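Local atomic coordinates of trehalose-6-phosphate phosphatase (Candida albicans, PDB entry 5DXI), a protein that is a trehalose-phosphatase family member of the HAD clan, modelled here as its phosphatase domain with magnesium and beryllium trifluoride ions. Residues 11-19 / 259-267; 105-113 / 184-194. All blocks are in the same frame, centred on the assembly; numbering follows the deposited sequence.

Contact 1. Residues 11-19 / 259-267; sequences PLLLNNYKE and NKFGSYGVY
Asn259, whose amide ND2 comes within 3.0 Å of Asn16 OD1, has its own OD1 gripped by two backbone donors from opposite faces of the amide plane: Phe261 N at 2.7 Å, closing an Asx turn, and Ser263 N at 3.0 Å in a straighter bond (161°). ND2 also donates to Ser263 OG, which accepts from Gly265 N in an ST turn, and this network probably helps hold the shape of the loop that faces helix 10-19. Of the helix residues, Asn16 buries the most surface against the loop. Its CG is anti to the backbone N (chi1 -160°), and the amide meets the Tyr267 ring at the edge, the planes 79° apart. Leu13 CD1 lies over a face of that ring, 3.7 Å from its centroid, in a CH-pi contact. Phe261 lies across the helix, its CD1 3.5 Å from Leu12 CD1, its CD2 3.0 Å from Asn16 OD1, with Glu19 CB at its edge. At the outer end a salt bridge joins Glu19 OE2 to Lys260 NZ (3.5 Å). Helix 10-19 thus packs on the start of strand 266-271 and the loop before it; Leu13 and Asn16 also reach neighbouring strand 227-232, while Leu13, Leu14 and Tyr17 touch helix 287-298.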
loop_
_atom_site.group_PDB
_atom_site.type_symbol
_atom_site.label_atom_id
_atom_site.label_comp_id
_atom_site.label_asym_id
_atom_site.label_seq_id
_atom_site.Cartn_x
_atom_site.Cartn_y
_atom_site.Cartn_z
ATOM N N PRO A 11 -11.563 3.591 19.394
ATOM C CA PRO A 11 -12.881 3.085 19.821
ATOM C C PRO A 11 -13.965 3.150 18.751
ATOM O O PRO A 11 -14.756 2.205 18.642
ATOM C CB PRO A 11 -13.226 3.988 21.007
ATOM C CG PRO A 11 -11.881 4.300 21.600
ATOM C CD PRO A 11 -10.991 4.514 20.399
ATOM N N LEU A 12 -14.006 4.238 17.982
ATOM C CA LEU A 12 -14.944 4.348 16.870
ATOM C C LEU A 12 -14.649 3.277 15.816
ATOM O O LEU A 12 -15.566 2.644 15.296
ATOM C CB LEU A 12 -14.886 5.747 16.231
ATOM C CG LEU A 12 -15.649 5.909 14.905
ATOM C CD1 LEU A 12 -17.113 5.554 15.073
ATOM C CD2 LEU A 12 -15.515 7.311 14.315
ATOM N N LEU A 13 -13.372 3.091 15.494
ATOM C CA LEU A 13 -13.002 2.089 14.495
ATOM C C LEU A 13 -13.541 0.728 14.936
ATOM O O LEU A 13 -14.156 -0.001 14.142
ATOM C CB LEU A 13 -11.482 2.033 14.288
ATOM C CG LEU A 13 -11.037 1.112 13.144
ATOM C CD1 LEU A 13 -11.436 1.710 11.790
ATOM C CD2 LEU A 13 -9.554 0.882 13.196
ATOM N N LEU A 14 -13.346 0.429 16.221
ATOM C CA LEU A 14 -13.793 -0.833 16.805
ATOM C C LEU A 14 -15.308 -0.958 16.708
ATOM O O LEU A 14 -15.832 -2.007 16.337
ATOM C CB LEU A 14 -13.339 -0.929 18.267
ATOM C CG LEU A 14 -13.696 -2.188 19.072
ATOM C CD1 LEU A 14 -13.153 -3.455 18.416
ATOM C CD2 LEU A 14 -13.188 -2.064 20.504
ATOM N N ASN A 15 -16.017 0.124 17.027
ATOM C CA ASN A 15 -17.471 0.101 16.953
ATOM C C ASN A 15 -17.989 -0.122 15.542
ATOM O O ASN A 15 -18.936 -0.885 15.337
ATOM C CB ASN A 15 -18.055 1.385 17.542
ATOM C CG ASN A 15 -17.985 1.391 19.058
ATOM O OD1 ASN A 15 -18.027 0.325 19.684
ATOM N ND2 ASN A 15 -17.875 2.576 19.657
ATOM N N ASN A 16 -17.380 0.544 14.567
ATOM C CA ASN A 16 -17.816 0.395 13.185
ATOM C C ASN A 16 -17.514 -1.040 12.723
ATOM O O ASN A 16 -18.310 -1.643 11.997
ATOM C CB ASN A 16 -17.117 1.410 12.279
ATOM C CG ASN A 16 -17.848 1.637 10.956
ATOM O OD1 ASN A 16 -18.648 2.550 10.831
ATOM N ND2 ASN A 16 -17.606 0.776 9.988
ATOM N N TYR A 17 -16.371 -1.571 13.163
ATOM C CA TYR A 17 -15.964 -2.949 12.845
ATOM C C TYR A 17 -16.993 -3.961 13.320
ATOM O O TYR A 17 -17.483 -4.765 12.538
ATOM C CB TYR A 17 -14.607 -3.286 13.476
ATOM C CG TYR A 17 -14.171 -4.743 13.290
ATOM C CD1 TYR A 17 -13.549 -5.156 12.122
ATOM C CD2 TYR A 17 -14.355 -5.694 14.297
ATOM C CE1 TYR A 17 -13.131 -6.474 11.948
ATOM C CE2 TYR A 17 -13.942 -7.021 14.129
ATOM C CZ TYR A 17 -13.337 -7.400 12.946
ATOM O OH TYR A 17 -12.927 -8.700 12.746
ATOM N N LYS A 18 -17.349 -3.888 14.596
ATOM C CA LYS A 18 -18.267 -4.861 15.164
ATOM C C LYS A 18 -19.703 -4.692 14.643
ATOM O O LYS A 18 -20.483 -5.643 14.639
ATOM C CB LYS A 18 -18.192 -4.805 16.696
ATOM C CG LYS A 18 -16.782 -5.166 17.159
ATOM C CD LYS A 18 -16.581 -5.157 18.668
ATOM C CE LYS A 18 -16.103 -6.539 19.176
ATOM N NZ LYS A 18 -15.054 -7.204 18.316
ATOM N N GLU A 19 -20.047 -3.493 14.183
ATOM C CA GLU A 19 -21.364 -3.261 13.606
ATOM C C GLU A 19 -21.490 -3.816 12.183
ATOM O O GLU A 19 -22.574 -4.231 11.765
ATOM C CB GLU A 19 -21.695 -1.765 13.607
ATOM C CG GLU A 19 -23.121 -1.449 14.030
ATOM C CD GLU A 19 -23.338 -1.597 15.525
ATOM O OE1 GLU A 19 -22.346 -1.776 16.267
ATOM O OE2 GLU A 19 -24.506 -1.539 15.960
ATOM N N ASN A 259 -24.382 4.716 7.511
ATOM C CA ASN A 259 -24.537 3.811 8.648
ATOM C C ASN A 259 -24.925 4.584 9.911
ATOM O O ASN A 259 -25.181 5.783 9.844
ATOM C CB ASN A 259 -23.251 2.998 8.895
ATOM C CG ASN A 259 -22.026 3.871 9.179
ATOM O OD1 ASN A 259 -22.142 4.991 9.671
ATOM N ND2 ASN A 259 -20.837 3.331 8.901
ATOM N N LYS A 260 -24.959 3.899 11.054
ATOM C CA LYS A 260 -25.315 4.535 12.326
ATOM C C LYS A 260 -24.323 5.621 12.748
ATOM O O LYS A 260 -24.593 6.376 13.678
ATOM C CB LYS A 260 -25.441 3.496 13.454
ATOM C CG LYS A 260 -24.125 2.891 13.898
ATOM C CD LYS A 260 -24.285 1.899 15.056
ATOM C CE LYS A 260 -25.240 2.417 16.121
ATOM N NZ LYS A 260 -25.142 1.626 17.381
ATOM N N PHE A 261 -23.153 5.665 12.117
ATOM C CA PHE A 261 -22.149 6.679 12.465
ATOM C C PHE A 261 -22.103 7.829 11.456
ATOM O O PHE A 261 -21.189 8.656 11.493
ATOM C CB PHE A 261 -20.750 6.052 12.577
ATOM C CG PHE A 261 -20.712 4.763 13.354
ATOM C CD1 PHE A 261 -20.537 4.775 14.728
ATOM C CD2 PHE A 261 -20.828 3.541 12.707
ATOM C CE1 PHE A 261 -20.501 3.596 15.445
ATOM C CE2 PHE A 261 -20.790 2.361 13.419
ATOM C CZ PHE A 261 -20.623 2.387 14.789
ATOM N N GLY A 262 -23.081 7.874 10.553
ATOM C CA GLY A 262 -23.140 8.896 9.519
ATOM C C GLY A 262 -22.061 8.769 8.454
ATOM O O GLY A 262 -21.824 9.697 7.684
ATOM N N SER A 263 -21.424 7.605 8.370
ATOM C CA SER A 263 -20.374 7.409 7.376
ATOM C C SER A 263 -20.694 6.232 6.475
ATOM O O SER A 263 -21.807 5.695 6.490
ATOM C CB SER A 263 -19.006 7.195 8.047
ATOM O OG SER A 263 -18.884 5.898 8.612
ATOM N N TYR A 264 -19.719 5.865 5.659
ATOM C CA TYR A 264 -19.830 4.678 4.838
ATOM C C TYR A 264 -18.807 3.631 5.287
ATOM O O TYR A 264 -18.580 2.637 4.598
ATOM C CB TYR A 264 -19.646 5.033 3.369
ATOM C CG TYR A 264 -20.719 5.971 2.854
ATOM C CD1 TYR A 264 -22.039 5.545 2.723
ATOM C CD2 TYR A 264 -20.409 7.270 2.480
ATOM C CE1 TYR A 264 -23.021 6.396 2.246
ATOM C CE2 TYR A 264 -21.380 8.126 2.002
ATOM C CZ TYR A 264 -22.683 7.684 1.890
ATOM O OH TYR A 264 -23.649 8.538 1.411
ATOM N N GLY A 265 -18.195 3.864 6.445
ATOM C CA GLY A 265 -17.226 2.921 6.983
ATOM C C GLY A 265 -15.847 2.977 6.340
ATOM O O GLY A 265 -15.066 2.029 6.465
ATOM N N VAL A 266 -15.513 4.100 5.707
ATOM C CA VAL A 266 -14.244 4.207 4.997
ATOM C C VAL A 266 -13.145 4.838 5.864
ATOM O O VAL A 266 -13.238 6.005 6.255
ATOM C CB VAL A 266 -14.412 5.026 3.706
ATOM C CG1 VAL A 266 -13.115 5.055 2.917
ATOM C CG2 VAL A 266 -15.532 4.442 2.860
ATOM N N TYR A 267 -12.091 4.076 6.153
ATOM C CA TYR A 267 -11.036 4.597 7.017
ATOM C C TYR A 267 -9.640 4.516 6.370
ATOM O O TYR A 267 -8.910 3.528 6.543
ATOM C CB TYR A 267 -11.036 3.868 8.364
ATOM C CG TYR A 267 -12.351 3.958 9.124
ATOM C CD1 TYR A 267 -12.645 5.054 9.933
ATOM C CD2 TYR A 267 -13.280 2.925 9.061
ATOM C CE1 TYR A 267 -13.842 5.134 10.634
ATOM C CE2 TYR A 267 -14.471 2.988 9.758
ATOM C CZ TYR A 267 -14.748 4.094 10.542
ATOM O OH TYR A 267 -15.935 4.138 11.232
#

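Contact 2. Residues 105-113 / 184-194; sequences LAASFDMSW and VRPKFVNKGEI. With BEF (beryllium trifluoride ion), chain F.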
loop_
_atom_site.group_PDB
_atom_site.type_symbol
_atom_site.label_atom_id
_atom_site.label_comp_id
_atom_site.label_asym_id
_atom_site.label_seq_id
_atom_site.Cartn_x
_atom_site.Cartn_y
_atom_site.Cartn_z
ATOM N N LEU A 105 -1.517 -7.125 -14.242
ATOM C CA LEU A 105 -2.306 -6.011 -14.771
ATOM C C LEU A 105 -1.503 -5.161 -15.751
ATOM O O LEU A 105 -2.065 -4.334 -16.470
ATOM C CB LEU A 105 -2.859 -5.136 -13.635
ATOM C CG LEU A 105 -3.955 -5.665 -12.687
ATOM C CD1 LEU A 105 -3.535 -6.842 -11.828
ATOM C CD2 LEU A 105 -4.455 -4.525 -11.804
ATOM N N ALA A 106 -0.189 -5.366 -15.794
ATOM C CA ALA A 106 0.653 -4.596 -16.708
ATOM C C ALA A 106 1.110 -5.435 -17.909
ATOM O O ALA A 106 1.960 -5.007 -18.684
ATOM C CB ALA A 106 1.858 -4.035 -15.973
ATOM N N ALA A 107 0.543 -6.627 -18.056
ATOM C CA ALA A 107 0.999 -7.588 -19.061
ATOM C C ALA A 107 0.983 -7.019 -20.487
ATOM O O ALA A 107 1.745 -7.456 -21.345
ATOM C CB ALA A 107 0.155 -8.853 -18.991
ATOM N N SER A 108 0.109 -6.058 -20.748
ATOM C CA SER A 108 -0.009 -5.522 -22.100
ATOM C C SER A 108 0.774 -4.221 -22.271
ATOM O O SER A 108 0.797 -3.641 -23.363
ATOM C CB SER A 108 -1.478 -5.305 -22.457
ATOM O OG SER A 108 -2.060 -4.305 -21.636
ATOM N N PHE A 109 1.399 -3.753 -21.191
ATOM C CA PHE A 109 2.127 -2.483 -21.224
ATOM C C PHE A 109 3.514 -2.579 -21.862
ATOM O O PHE A 109 4.163 -3.619 -21.822
ATOM C CB PHE A 109 2.256 -1.890 -19.812
ATOM C CG PHE A 109 0.987 -1.257 -19.295
ATOM C CD1 PHE A 109 0.093 -0.649 -20.166
ATOM C CD2 PHE A 109 0.710 -1.224 -17.939
ATOM C CE1 PHE A 109 -1.074 -0.052 -19.690
ATOM C CE2 PHE A 109 -0.444 -0.623 -17.460
ATOM C CZ PHE A 109 -1.335 -0.042 -18.330
ATOM N N ASP A 110 3.937 -1.478 -22.475
ATOM C CA ASP A 110 5.278 -1.336 -23.031
ATOM C C ASP A 110 6.336 -1.271 -21.915
ATOM O O ASP A 110 6.254 -0.424 -21.023
ATOM C CB ASP A 110 5.327 -0.082 -23.913
ATOM C CG ASP A 110 6.730 0.253 -24.421
ATOM O OD1 ASP A 110 7.616 -0.626 -24.453
ATOM O OD2 ASP A 110 6.941 1.426 -24.796
ATOM N N MET A 111 7.329 -2.154 -21.990
ATOM C CA MET A 111 8.359 -2.261 -20.960
ATOM C C MET A 111 9.727 -1.727 -21.390
ATOM O O MET A 111 10.716 -1.912 -20.684
ATOM C CB MET A 111 8.501 -3.724 -20.528
ATOM C CG MET A 111 7.282 -4.266 -19.808
ATOM S SD MET A 111 6.989 -3.321 -18.301
ATOM C CE MET A 111 5.226 -3.522 -18.066
ATOM N N SER A 112 9.790 -1.036 -22.524
ATOM C CA SER A 112 11.088 -0.642 -23.068
ATOM C C SER A 112 11.741 0.493 -22.279
ATOM O O SER A 112 12.913 0.800 -22.471
ATOM C CB SER A 112 10.951 -0.259 -24.545
ATOM O OG SER A 112 10.145 0.892 -24.719
ATOM N N TRP A 113 10.978 1.111 -21.386
ATOM C CA TRP A 113 11.518 2.134 -20.507
ATOM C C TRP A 113 12.487 1.565 -19.462
ATOM O O TRP A 113 13.350 2.284 -18.968
ATOM C CB TRP A 113 10.377 2.879 -19.806
ATOM C CG TRP A 113 9.423 1.974 -19.096
ATOM C CD1 TRP A 113 8.290 1.411 -19.611
ATOM C CD2 TRP A 113 9.528 1.505 -17.747
ATOM N NE1 TRP A 113 7.674 0.628 -18.660
ATOM C CE2 TRP A 113 8.416 0.670 -17.507
ATOM C CE3 TRP A 113 10.449 1.716 -16.714
ATOM C CZ2 TRP A 113 8.201 0.049 -16.279
ATOM C CZ3 TRP A 113 10.230 1.103 -15.494
ATOM C CH2 TRP A 113 9.114 0.282 -15.286
ATOM N N VAL A 184 10.235 3.381 -10.113
ATOM C CA VAL A 184 9.621 3.686 -11.400
ATOM C C VAL A 184 8.704 2.552 -11.850
ATOM O O VAL A 184 9.082 1.382 -11.826
ATOM C CB VAL A 184 10.683 3.941 -12.486
ATOM C CG1 VAL A 184 10.016 4.222 -13.821
ATOM C CG2 VAL A 184 11.581 5.117 -12.087
ATOM N N ARG A 185 7.487 2.898 -12.240
ATOM C CA ARG A 185 6.555 1.898 -12.711
ATOM C C ARG A 185 5.539 2.572 -13.636
ATOM O O ARG A 185 5.432 3.798 -13.621
ATOM C CB ARG A 185 5.884 1.208 -11.523
ATOM C CG ARG A 185 5.067 2.135 -10.700
ATOM C CD ARG A 185 3.656 1.618 -10.481
ATOM N NE ARG A 185 3.023 2.439 -9.457
ATOM C CZ ARG A 185 2.550 3.658 -9.674
ATOM N NH1 ARG A 185 2.593 4.185 -10.895
ATOM N NH2 ARG A 185 2.013 4.343 -8.680
ATOM N N PRO A 186 4.814 1.772 -14.453
ATOM C CA PRO A 186 3.820 2.320 -15.383
ATOM C C PRO A 186 2.833 3.181 -14.642
ATOM O O PRO A 186 2.476 2.860 -13.506
ATOM C CB PRO A 186 3.134 1.075 -15.957
ATOM C CG PRO A 186 4.157 -0.007 -15.832
ATOM C CD PRO A 186 4.888 0.300 -14.544
ATOM N N LYS A 187 2.438 4.286 -15.259
ATOM C CA LYS A 187 1.602 5.255 -14.591
ATOM C C LYS A 187 0.183 4.734 -14.404
ATOM O O LYS A 187 -0.501 5.115 -13.452
ATOM C CB LYS A 187 1.601 6.582 -15.360
ATOM C CG LYS A 187 0.982 7.722 -14.577
ATOM C CD LYS A 187 1.460 9.094 -15.061
ATOM C CE LYS A 187 0.753 9.521 -16.323
ATOM N NZ LYS A 187 -0.679 9.825 -16.047
ATOM N N PHE A 188 -0.270 3.865 -15.299
ATOM C CA PHE A 188 -1.681 3.499 -15.285
ATOM C C PHE A 188 -1.973 2.202 -14.528
ATOM O O PHE A 188 -3.102 1.714 -14.548
ATOM C CB PHE A 188 -2.202 3.419 -16.726
ATOM C CG PHE A 188 -2.110 4.734 -17.451
ATOM C CD1 PHE A 188 -2.957 5.780 -17.117
ATOM C CD2 PHE A 188 -1.158 4.938 -18.436
ATOM C CE1 PHE A 188 -2.865 7.004 -17.766
ATOM C CE2 PHE A 188 -1.058 6.157 -19.084
ATOM C CZ PHE A 188 -1.913 7.192 -18.747
ATOM N N VAL A 189 -0.954 1.656 -13.866
ATOM C CA VAL A 189 -1.147 0.697 -12.772
ATOM C C VAL A 189 -0.658 1.356 -11.471
ATOM O O VAL A 189 0.372 2.033 -11.472
ATOM C CB VAL A 189 -0.401 -0.641 -12.999
ATOM C CG1 VAL A 189 -1.064 -1.478 -14.103
ATOM C CG2 VAL A 189 1.075 -0.406 -13.292
ATOM N N ASN A 190 -1.409 1.187 -10.384
ATOM C CA ASN A 190 -1.036 1.742 -9.081
ATOM C C ASN A 190 -1.935 1.181 -7.979
ATOM O O ASN A 190 -2.939 0.522 -8.269
ATOM C CB ASN A 190 -1.117 3.270 -9.083
ATOM C CG ASN A 190 -2.503 3.776 -9.447
ATOM O OD1 ASN A 190 -3.428 3.753 -8.622
ATOM N ND2 ASN A 190 -2.649 4.267 -10.685
ATOM N N LYS A 191 -1.572 1.437 -6.721
ATOM C CA LYS A 191 -2.308 0.871 -5.591
ATOM C C LYS A 191 -3.755 1.390 -5.543
ATOM O O LYS A 191 -4.635 0.725 -5.006
ATOM C CB LYS A 191 -1.589 1.170 -4.271
ATOM C CG LYS A 191 -0.233 0.466 -4.083
ATOM C CD LYS A 191 0.201 0.485 -2.610
ATOM C CE LYS A 191 1.506 -0.318 -2.357
ATOM N NZ LYS A 191 1.856 -0.271 -0.887
ATOM N N GLY A 192 -3.995 2.577 -6.097
ATOM C CA GLY A 192 -5.339 3.127 -6.160
ATOM C C GLY A 192 -6.271 2.314 -7.056
ATOM O O GLY A 192 -7.447 2.136 -6.733
ATOM N N GLU A 193 -5.740 1.801 -8.169
ATOM C CA GLU A 193 -6.499 0.917 -9.055
ATOM C C GLU A 193 -6.895 -0.364 -8.345
ATOM O O GLU A 193 -8.020 -0.858 -8.491
ATOM C CB GLU A 193 -5.677 0.539 -10.291
ATOM C CG GLU A 193 -5.830 1.453 -11.460
ATOM C CD GLU A 193 -7.278 1.617 -11.875
ATOM O OE1 GLU A 193 -7.964 0.596 -12.146
ATOM O OE2 GLU A 193 -7.716 2.778 -11.907
ATOM N N ILE A 194 -5.940 -0.918 -7.605
ATOM C CA ILE A 194 -6.167 -2.144 -6.844
ATOM C C ILE A 194 -7.320 -1.938 -5.864
ATOM O O ILE A 194 -8.227 -2.771 -5.763
ATOM C CB ILE A 194 -4.889 -2.593 -6.061
ATOM C CG1 ILE A 194 -3.694 -2.750 -7.001
ATOM C CG2 ILE A 194 -5.123 -3.900 -5.310
ATOM C CD1 ILE A 194 -3.887 -3.826 -8.065
HETATM BE BE BEF F . 3.864 -1.228 1.355
HETATM F F1 BEF F . 4.438 -0.823 -0.269
HETATM F F2 BEF F . 5.437 -0.749 2.000
HETATM F F3 BEF F . 4.437 -2.899 1.309
#
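The two backbones run past each other without pairing, the CA atoms of Ala106 and Val189 being 6.8 Å apart and those of Trp113 and Arg185 9.2 Å, so side chains make the contact. Val189 points its CG1 at the edge of the Phe109 ring, 3.5 Å from CE2, and the same methyl also touches Leu105, at its O and CB. Phe109 is set by its first torsion (chi1 -76°, CG anti to the carbonyl carbon) to reach across to the second segment: its CD2 meets Pro186 CB, and its CZ meets Phe188 CB at 3.9 Å. Pro186 is wedged between two aromatic residues, because its CD also rests 3.7 Å from Trp113 CZ2. Trp113 and Val184 lie alongside each other, pointing opposite ways, with Trp113 CZ3 3.5 Å from Val184 CG1. At the other end Leu105 CD2 touches Ile194 CD1 in the first turn of helix 191-199. That helix is capped by Asn190, whose OD1 accepts from Glu193 N (3.1 Å) and, weakly, from Gly192 N. The cap fixes the start of the helix from which Lys191 extends, with NZ 2.7 Å from F1 of beryllium trifluoride in a hydrogen bond; NZ is also hydrogen-bonded to Ile67 O and paired with Asp237, consistent with the motif III lysine of HAD enzymes. Segment 105-113 leads from strand 103-104 of the mixed sheet to helix 113-126, and segment 184-194 returns from strand 181-186 of the antiparallel sheet to helix 191-199. The contact therefore packs together the two connections between the HAD core and its cap, with Trp113 reaching Val173 of strand 173-178, and Leu105 and Ile194 both meeting Met94 of strand 93-95.

From the N terminus, the chain first forms helix 10-19, whose partner in contact 1 arrives only at 259-267, so that contact closes a loop of 239 residues. Contact 2 lies nested inside it: the chain leaves the mixed sheet at 105-113, builds the helices and four-stranded antiparallel sheet of the cap, and comes back at 184-194. The loops do not cross. The two contacts sit on opposite sides of the chain's centre, their centres about 33 Å apart and their nearest atoms about 12 Å apart. Contact 1 ties the N-terminal helix to the core sheet around strand 266-271, one strand in from the edge, whereas contact 2 joins core to cap.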